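Local coordinates for putative (PDB 4O8S), which belongs to the nucleotidyltransferase superfamily, with an AbiEii-like toxin domain, and probably transfers a nucleotidyl group to a substrate not yet identified, at residues A[35-40]-A[124-129]. Numbering follows the deposited sequence.
Sequences LGYGLN and AKIERI
Tyr37 meets Ala124, Ile126 and Ile129 where the end of helix 29-36 in the nucleotidyltransferase fold faces the junction leading into helix 126-139. Along 35-40, Tyr37 is the first residue to leave helical backbone angles. Tyr37 CA lies 8.4 Å from Ile126 CA, a gap that the tyrosine side chain spans. With CG beside the backbone N and anti to the carbonyl carbon, the ring is presented to the start of the second helix. Ile126 lies over one face: its CD1 is 3.5 Å from the centroid of the Tyr37 ring and 10° off the normal, the geometry of a CH-pi contact. CG1 of Ile126 follows above the CE1 side, 3.8 Å from Tyr37 CE1, the two side chains running antiparallel alongside each other. Ile129, one helical turn on, approaches obliquely, its CD1 3.7 Å from Tyr37 CE2. Both isoleucines also touch Leu33 of helix 29-36, extending the apolar seam, and Leu39, beyond the tyrosine, packs on Leu33 as well as on Phe155 of helix 147-159. The polar end of Tyr37 has two partners, Asn116 ND2 and the backbone carbonyl of Ala124. Toward the latter, Tyr37 OH donates a 2.7 Å hydrogen bond to Ala124 O. The bond is bent, with a C=O...donor angle of 138°, and the hydroxyl oxygen sits 30° out of the carbonyl plane of Ala124.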
# COMPACT_ATOMS: atom_id res chain seq x y z
N LEU A 35 3.30 -6.19 3.97
CA LEU A 35 3.75 -6.69 5.28
C LEU A 35 2.56 -7.18 6.11
O LEU A 35 2.71 -8.06 6.95
CB LEU A 35 4.45 -5.58 6.06
CG LEU A 35 5.83 -5.12 5.55
CD1 LEU A 35 6.42 -4.04 6.45
CD2 LEU A 35 6.77 -6.31 5.44
N GLY A 36 1.40 -6.59 5.88
CA GLY A 36 0.24 -6.89 6.70
C GLY A 36 -0.82 -7.77 6.07
O GLY A 36 -1.51 -8.50 6.79
N TYR A 37 -0.98 -7.72 4.75
CA TYR A 37 -2.16 -8.35 4.17
C TYR A 37 -1.92 -9.37 3.07
O TYR A 37 -2.87 -9.78 2.39
CB TYR A 37 -3.14 -7.28 3.70
CG TYR A 37 -3.61 -6.36 4.82
CD1 TYR A 37 -4.47 -6.83 5.82
CD2 TYR A 37 -3.21 -5.02 4.87
CE1 TYR A 37 -4.91 -5.99 6.84
CE2 TYR A 37 -3.65 -4.17 5.88
CZ TYR A 37 -4.50 -4.65 6.86
OH TYR A 37 -4.96 -3.83 7.86
N GLY A 38 -0.67 -9.79 2.89
CA GLY A 38 -0.37 -10.87 1.96
C GLY A 38 -0.28 -10.51 0.49
O GLY A 38 -0.44 -11.38 -0.39
N LEU A 39 -0.03 -9.24 0.19
CA LEU A 39 0.11 -8.83 -1.21
C LEU A 39 1.16 -9.71 -1.91
O LEU A 39 2.25 -9.94 -1.37
CB LEU A 39 0.54 -7.36 -1.29
CG LEU A 39 0.72 -6.75 -2.69
CD1 LEU A 39 -0.60 -6.65 -3.42
CD2 LEU A 39 1.37 -5.35 -2.57
N ASN A 40 0.86 -10.18 -3.12
CA ASN A 40 1.77 -11.10 -3.81
C ASN A 40 2.66 -10.43 -4.87
O ASN A 40 2.90 -10.99 -5.94
CB ASN A 40 1.01 -12.29 -4.40
CG ASN A 40 -0.03 -11.87 -5.41
OD1 ASN A 40 -0.57 -10.76 -5.33
ND2 ASN A 40 -0.30 -12.74 -6.38
N ALA A 124 -2.79 0.51 8.57
CA ALA A 124 -4.10 1.06 8.21
C ALA A 124 -5.07 -0.07 7.89
O ALA A 124 -4.66 -1.14 7.41
CB ALA A 124 -3.97 1.96 6.98
N LYS A 125 -6.36 0.16 8.12
CA LYS A 125 -7.37 -0.83 7.74
C LYS A 125 -7.52 -0.92 6.23
O LYS A 125 -7.26 0.04 5.50
CB LYS A 125 -8.74 -0.51 8.36
CG LYS A 125 -8.75 -0.54 9.89
CD LYS A 125 -10.11 -0.10 10.42
CE LYS A 125 -10.23 -0.39 11.92
NZ LYS A 125 -11.57 0.01 12.46
N ILE A 126 -7.97 -2.09 5.77
CA ILE A 126 -8.08 -2.38 4.35
C ILE A 126 -8.94 -1.34 3.63
O ILE A 126 -8.61 -0.90 2.51
CB ILE A 126 -8.70 -3.78 4.10
CG1 ILE A 126 -7.72 -4.88 4.49
CG2 ILE A 126 -9.09 -3.95 2.64
CD1 ILE A 126 -6.60 -5.01 3.50
N GLU A 127 -10.05 -0.95 4.25
CA GLU A 127 -10.95 -0.03 3.56
C GLU A 127 -10.30 1.33 3.32
O GLU A 127 -10.58 1.99 2.33
CB GLU A 127 -12.33 0.08 4.26
CG GLU A 127 -12.31 0.47 5.72
CD GLU A 127 -13.66 1.03 6.20
OE1 GLU A 127 -13.69 1.71 7.26
OE2 GLU A 127 -14.69 0.79 5.52
N ARG A 128 -9.40 1.75 4.21
CA ARG A 128 -8.68 3.00 4.01
C ARG A 128 -7.67 2.83 2.87
O ARG A 128 -7.50 3.72 2.03
CB ARG A 128 -7.97 3.40 5.31
CG ARG A 128 -7.35 4.82 5.35
CD ARG A 128 -6.82 5.08 6.77
NE ARG A 128 -6.06 6.33 6.94
CZ ARG A 128 -6.51 7.40 7.60
NH1 ARG A 128 -7.72 7.40 8.15
NH2 ARG A 128 -5.74 8.48 7.71
N ILE A 129 -7.01 1.68 2.81
CA ILE A 129 -6.10 1.42 1.71
C ILE A 129 -6.83 1.44 0.36
O ILE A 129 -6.34 2.03 -0.61
CB ILE A 129 -5.32 0.12 1.91
CG1 ILE A 129 -4.52 0.22 3.22
CG2 ILE A 129 -4.40 -0.13 0.71
CD1 ILE A 129 -3.99 -1.12 3.76